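Local structure of epoxide hydrolase (Aspergillus niger, 3G02) at residues 98-112 with 138-150. The protein probably hydrolyses epoxides to vicinal diols, as an enantioselective variant of an alpha/beta-hydrolase-fold epoxide hydrolase obtained by directed evolution. The protein carries 9 engineered substitutions. Numbering follows the deposited sequence. Where two conformers were deposited one is given.
Sequences HFAALFSEREDAVPI and PETLPFHLVVPSL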
loop_
_atom_site.group_PDB
_atom_site.type_symbol
_atom_site.label_atom_id
_atom_site.label_comp_id
_atom_site.label_asym_id
_atom_site.label_seq_id
_atom_site.Cartn_x
_atom_site.Cartn_y
_atom_site.Cartn_z
ATOM N N HIS A 98 -19.265 -15.399 14.076
ATOM C CA HIS A 98 -18.867 -16.784 13.914
ATOM C C HIS A 98 -17.819 -17.153 14.967
ATOM O O HIS A 98 -16.996 -16.320 15.363
ATOM C CB HIS A 98 -18.315 -16.977 12.496
ATOM C CG HIS A 98 -17.528 -18.234 12.311
ATOM N ND1 HIS A 98 -16.166 -18.295 12.514
ATOM C CD2 HIS A 98 -17.912 -19.476 11.938
ATOM C CE1 HIS A 98 -15.746 -19.526 12.280
ATOM N NE2 HIS A 98 -16.785 -20.263 11.928
ATOM N N PHE A 99 -17.859 -18.398 15.434
ATOM C CA PHE A 99 -16.798 -18.907 16.299
ATOM C C PHE A 99 -16.662 -20.410 16.189
ATOM O O PHE A 99 -17.642 -21.114 15.952
ATOM C CB PHE A 99 -16.975 -18.475 17.771
ATOM C CG PHE A 99 -18.271 -18.919 18.408
ATOM C CD1 PHE A 99 -19.426 -18.153 18.273
ATOM C CD2 PHE A 99 -18.319 -20.075 19.183
ATOM C CE1 PHE A 99 -20.621 -18.548 18.878
ATOM C CE2 PHE A 99 -19.509 -20.480 19.787
ATOM C CZ PHE A 99 -20.657 -19.714 19.639
ATOM N N ALA A 100 -15.426 -20.887 16.323
ATOM C CA ALA A 100 -15.154 -22.303 16.508
ATOM C C ALA A 100 -14.950 -22.514 18.001
ATOM O O ALA A 100 -14.589 -21.585 18.729
ATOM C CB ALA A 100 -13.910 -22.713 15.738
ATOM N N ALA A 101 -15.191 -23.735 18.474
ATOM C CA ALA A 101 -15.059 -24.001 19.901
ATOM C C ALA A 101 -14.840 -25.464 20.221
ATOM O O ALA A 101 -15.311 -26.341 19.506
ATOM C CB ALA A 101 -16.290 -23.500 20.654
ATOM N N LEU A 102 -14.114 -25.701 21.311
ATOM C CA LEU A 102 -14.175 -26.979 22.006
ATOM C C LEU A 102 -14.715 -26.678 23.391
ATOM O O LEU A 102 -14.059 -26.006 24.186
ATOM C CB LEU A 102 -12.799 -27.642 22.114
ATOM C CG LEU A 102 -12.131 -28.165 20.840
ATOM C CD1 LEU A 102 -10.769 -28.742 21.202
ATOM C CD2 LEU A 102 -12.973 -29.208 20.116
ATOM N N PHE A 103 -15.931 -27.150 23.657
ATOM C CA PHE A 103 -16.540 -26.983 24.968
ATOM C C PHE A 103 -16.343 -28.219 25.829
ATOM O O PHE A 103 -16.576 -29.343 25.386
ATOM C CB PHE A 103 -18.034 -26.678 24.846
ATOM C CG PHE A 103 -18.336 -25.327 24.262
ATOM C CD1 PHE A 103 -17.997 -24.166 24.948
ATOM C CD2 PHE A 103 -18.969 -25.223 23.031
ATOM C CE1 PHE A 103 -18.278 -22.911 24.406
ATOM C CE2 PHE A 103 -19.258 -23.974 22.483
ATOM C CZ PHE A 103 -18.914 -22.822 23.173
ATOM N N SER A 104 -15.903 -27.993 27.058
ATOM C CA SER A 104 -15.791 -29.064 28.034
ATOM C C SER A 104 -17.162 -29.397 28.614
ATOM O O SER A 104 -18.066 -28.555 28.617
ATOM C CB SER A 104 -14.839 -28.650 29.148
ATOM O OG SER A 104 -14.713 -29.676 30.120
ATOM N N GLU A 105 -17.313 -30.631 29.085
ATOM C CA GLU A 105 -18.506 -31.034 29.828
ATOM C C GLU A 105 -18.292 -30.830 31.330
ATOM O O GLU A 105 -19.207 -31.043 32.129
ATOM C CB GLU A 105 -18.878 -32.489 29.523
ATOM C CG GLU A 105 -19.561 -32.697 28.172
ATOM C CD GLU A 105 -19.734 -34.165 27.805
ATOM O OE1 GLU A 105 -19.674 -35.030 28.708
ATOM O OE2 GLU A 105 -19.937 -34.457 26.607
ATOM N N ARG A 106 -17.081 -30.412 31.705
ATOM C CA ARG A 106 -16.745 -30.127 33.097
ATOM C C ARG A 106 -17.299 -28.780 33.543
ATOM O O ARG A 106 -17.202 -27.786 32.818
ATOM C CB ARG A 106 -15.229 -30.151 33.321
ATOM C CG ARG A 106 -14.582 -31.511 33.143
ATOM C CD ARG A 106 -13.673 -31.857 34.321
ATOM N NE ARG A 106 -12.460 -31.044 34.379
ATOM C CZ ARG A 106 -11.638 -30.991 35.427
ATOM N NH1 ARG A 106 -11.896 -31.698 36.524
ATOM N NH2 ARG A 106 -10.556 -30.223 35.385
ATOM N N GLU A 107 -17.867 -28.749 34.747
ATOM C CA GLU A 107 -18.400 -27.514 35.316
ATOM C C GLU A 107 -17.290 -26.582 35.822
ATOM O O GLU A 107 -17.495 -25.371 35.941
ATOM C CB GLU A 107 -19.405 -27.829 36.433
ATOM C CG GLU A 107 -20.363 -26.684 36.784
ATOM C CD GLU A 107 -21.315 -26.310 35.649
ATOM O OE1 GLU A 107 -21.657 -25.113 35.541
ATOM O OE2 GLU A 107 -21.724 -27.201 34.867
ATOM N N ASP A 108 -16.117 -27.144 36.103
ATOM C CA ASP A 108 -14.976 -26.361 36.591
ATOM C C ASP A 108 -14.028 -25.892 35.475
ATOM O O ASP A 108 -12.962 -25.331 35.756
ATOM C CB ASP A 108 -14.203 -27.134 37.674
ATOM C CG ASP A 108 -13.554 -28.411 37.150
ATOM O OD1 ASP A 108 -12.629 -28.917 37.822
ATOM O OD2 ASP A 108 -13.959 -28.916 36.081
ATOM N N ALA A 109 -14.429 -26.113 34.223
ATOM C CA ALA A 109 -13.590 -25.797 33.059
ATOM C C ALA A 109 -13.306 -24.304 32.940
ATOM O O ALA A 109 -14.210 -23.481 33.088
ATOM C CB ALA A 109 -14.227 -26.320 31.786
ATOM N N VAL A 110 -12.046 -23.966 32.674
ATOM C CA VAL A 110 -11.626 -22.571 32.535
ATOM C C VAL A 110 -11.995 -22.044 31.145
ATOM O O VAL A 110 -11.550 -22.593 30.136
ATOM C CB VAL A 110 -10.101 -22.395 32.753
ATOM C CG1 VAL A 110 -9.726 -20.915 32.748
ATOM C CG2 VAL A 110 -9.649 -23.059 34.050
ATOM N N PRO A 111 -12.818 -20.980 31.081
ATOM C CA PRO A 111 -13.151 -20.396 29.780
ATOM C C PRO A 111 -12.007 -19.564 29.205
ATOM O O PRO A 111 -11.495 -18.664 29.870
ATOM C CB PRO A 111 -14.341 -19.484 30.094
ATOM C CG PRO A 111 -14.747 -19.821 31.529
ATOM C CD PRO A 111 -13.504 -20.280 32.182
ATOM N N ILE A 112 -11.608 -19.879 27.974
ATOM C CA ILE A 112 -10.566 -19.121 27.284
ATOM C C ILE A 112 -11.063 -18.744 25.893
ATOM O O ILE A 112 -11.602 -19.586 25.177
ATOM C CB ILE A 112 -9.235 -19.925 27.144
ATOM C CG1 ILE A 112 -8.789 -20.518 28.486
ATOM C CG2 ILE A 112 -8.121 -19.035 26.578
ATOM C CD1 ILE A 112 -7.664 -21.539 28.364
ATOM N N PRO A 138 -14.429 -34.684 26.069
ATOM C CA PRO A 138 -15.243 -33.610 26.660
ATOM C C PRO A 138 -15.344 -33.707 28.184
ATOM O O PRO A 138 -15.458 -32.687 28.866
ATOM C CB PRO A 138 -16.613 -33.814 26.008
ATOM C CG PRO A 138 -16.303 -34.462 24.698
ATOM C CD PRO A 138 -15.164 -35.398 25.007
ATOM N N GLU A 139 -15.265 -34.932 28.703
ATOM C CA GLU A 139 -15.317 -35.188 30.141
ATOM C C GLU A 139 -14.049 -34.733 30.878
ATOM O O GLU A 139 -14.103 -34.390 32.058
ATOM C CB GLU A 139 -15.574 -36.681 30.411
ATOM C CG GLU A 139 -16.909 -37.227 29.873
ATOM C CD GLU A 139 -16.815 -37.821 28.468
ATOM O OE1 GLU A 139 -15.829 -37.554 27.751
ATOM O OE2 GLU A 139 -17.741 -38.564 28.072
ATOM N N THR A 140 -12.910 -34.728 30.186
ATOM C CA THR A 140 -11.630 -34.420 30.830
ATOM C C THR A 140 -11.002 -33.070 30.453
ATOM O O THR A 140 -10.094 -32.598 31.145
ATOM C CB THR A 140 -10.590 -35.548 30.612
ATOM O OG1 THR A 140 -10.308 -35.682 29.216
ATOM C CG2 THR A 140 -11.121 -36.875 31.138
ATOM N N LEU A 141 -11.485 -32.467 29.367
ATOM C CA LEU A 141 -10.973 -31.183 28.890
ATOM C C LEU A 141 -11.036 -30.133 30.003
ATOM O O LEU A 141 -12.117 -29.851 30.524
ATOM C CB LEU A 141 -11.759 -30.722 27.656
ATOM C CG LEU A 141 -11.221 -29.552 26.820
ATOM C CD1 LEU A 141 -9.923 -29.918 26.099
ATOM C CD2 LEU A 141 -12.275 -29.118 25.816
ATOM N N PRO A 142 -9.873 -29.571 30.387
ATOM C CA PRO A 142 -9.817 -28.625 31.507
ATOM C C PRO A 142 -10.282 -27.211 31.168
ATOM O O PRO A 142 -10.524 -26.416 32.076
ATOM C CB PRO A 142 -8.336 -28.620 31.885
ATOM C CG PRO A 142 -7.630 -28.914 30.611
ATOM C CD PRO A 142 -8.534 -29.802 29.805
ATOM N N PHE A 143 -10.375 -26.902 29.876
ATOM C CA PHE A 143 -10.722 -25.554 29.435
ATOM C C PHE A 143 -11.904 -25.579 28.482
ATOM O O PHE A 143 -12.175 -26.590 27.836
ATOM C CB PHE A 143 -9.545 -24.893 28.697
ATOM C CG PHE A 143 -8.212 -25.028 29.386
ATOM C CD1 PHE A 143 -8.075 -24.794 30.753
ATOM C CD2 PHE A 143 -7.074 -25.340 28.647
ATOM C CE1 PHE A 143 -6.831 -24.907 31.380
ATOM C CE2 PHE A 143 -5.830 -25.447 29.262
ATOM C CZ PHE A 143 -5.708 -25.229 30.634
ATOM N N HIS A 144 -12.615 -24.455 28.404
ATOM C CA HIS A 144 -13.465 -24.177 27.254
ATOM C C HIS A 144 -12.603 -23.353 26.314
ATOM O O HIS A 144 -11.997 -22.368 26.738
ATOM C CB HIS A 144 -14.698 -23.362 27.649
ATOM C CG HIS A 144 -15.658 -24.092 28.535
ATOM N ND1 HIS A 144 -16.357 -25.206 28.121
ATOM C CD2 HIS A 144 -16.062 -23.844 29.804
ATOM C CE1 HIS A 144 -17.135 -25.624 29.105
ATOM N NE2 HIS A 144 -16.978 -24.811 30.133
ATOM N N LEU A 145 -12.533 -23.765 25.053
ATOM C CA LEU A 145 -11.708 -23.061 24.074
ATOM C C LEU A 145 -12.597 -22.449 23.006
ATOM O O LEU A 145 -13.164 -23.159 22.175
ATOM C CB LEU A 145 -10.660 -24.001 23.473
ATOM C CG LEU A 145 -9.712 -24.623 24.506
ATOM C CD1 LEU A 145 -9.162 -25.941 24.000
ATOM C CD2 LEU A 145 -8.603 -23.663 24.908
ATOM N N VAL A 146 -12.728 -21.125 23.060
ATOM C CA VAL A 146 -13.564 -20.375 22.127
ATOM C C VAL A 146 -12.662 -19.573 21.192
ATOM O O VAL A 146 -11.801 -18.819 21.650
ATOM C CB VAL A 146 -14.521 -19.415 22.879
ATOM C CG1 VAL A 146 -15.449 -18.686 21.905
ATOM C CG2 VAL A 146 -15.343 -20.174 23.929
ATOM N N VAL A 147 -12.869 -19.759 19.892
ATOM C CA VAL A 147 -12.059 -19.110 18.861
ATOM C C VAL A 147 -12.982 -18.284 17.955
ATOM O O VAL A 147 -13.497 -18.789 16.950
ATOM C CB VAL A 147 -11.264 -20.138 18.022
ATOM C CG1 VAL A 147 -10.306 -19.423 17.084
ATOM C CG2 VAL A 147 -10.489 -21.096 18.923
ATOM N N PRO A 148 -13.201 -17.007 18.327
ATOM C CA PRO A 148 -14.108 -16.192 17.537
ATOM C C PRO A 148 -13.482 -15.651 16.262
ATOM O O PRO A 148 -12.266 -15.430 16.194
ATOM C CB PRO A 148 -14.446 -15.034 18.480
ATOM C CG PRO A 148 -13.274 -14.892 19.346
ATOM C CD PRO A 148 -12.662 -16.270 19.484
ATOM N N SER A 149 -14.323 -15.437 15.259
ATOM C CA SER A 149 -13.933 -14.625 14.124
ATOM C C SER A 149 -14.267 -13.196 14.503
ATOM O O SER A 149 -15.430 -12.867 14.768
ATOM C CB SER A 149 -14.691 -15.040 12.869
ATOM O OG SER A 149 -14.257 -16.308 12.409
ATOM N N LEU A 150 -13.250 -12.349 14.564
ATOM C CA LEU A 150 -13.462 -10.955 14.922
ATOM C C LEU A 150 -14.353 -10.293 13.875
ATOM O O LEU A 150 -14.375 -10.716 12.719
ATOM C CB LEU A 150 -12.122 -10.213 15.040
ATOM C CG LEU A 150 -11.179 -10.609 16.181
ATOM C CD1 LEU A 150 -9.870 -9.853 16.072
ATOM C CD2 LEU A 150 -11.810 -10.362 17.556
HETATM O O HOH W 1 -18.860 -25.731 32.115
HETATM O O HOH W 2 -9.952 -27.282 34.690
HETATM O O HOH W 3 -16.883 -23.614 33.142
#
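Strand 143-148 lies between the two strands of 98-112, antiparallel to 98-102 (161° between directions) and parallel to 110-112, and hydrogen-bonds through its backbone to both. Ala100 and Leu102 form the hydrogen-bonded pairs with Val147 and Leu145, while the backbones of Val110 and Ile112 hydrogen-bond to those of Pro142, His144 and Val146. Beta-branched Val110, Ile112, Val146 and Val147 suit these extended backbones. The CD1 of Ile112 sits over one face of the Phe143 ring, 4.0 Å from its centroid, and the ring of Pro142 covers the opposite face. On the other side of the sheet, His144 reaches into the loop 103-109 between the flanking strands. With CG anti to its own carbonyl carbon (chi1 -67°), its ring receives the small methyl of Ala109 closely over one face, CB lying 3.5 Å above the plane, and turns ND1 to the edge of Phe103. Two waters reach NE2 near the ring plane, and one links it to Arg106 O. Ser104 ties the loop to the turn before strand 143-148: its hydroxyl can both give and take, OG donating to Leu141 O (2.6 Å) and accepting from Arg106 N, an ST turn. At the far end, His98 ND1 and Ser149 OG are hydrogen-bonded at 2.8 Å. Helix 126-135, the beta-alpha-beta crossover, packs through Phe132 on Leu102, Leu141 and Leu145; helix 382-396 covers Val110, Ile112 and Phe143; on the face bearing His144, Leu177 of helix 167-180 meets Phe99 and Pro148.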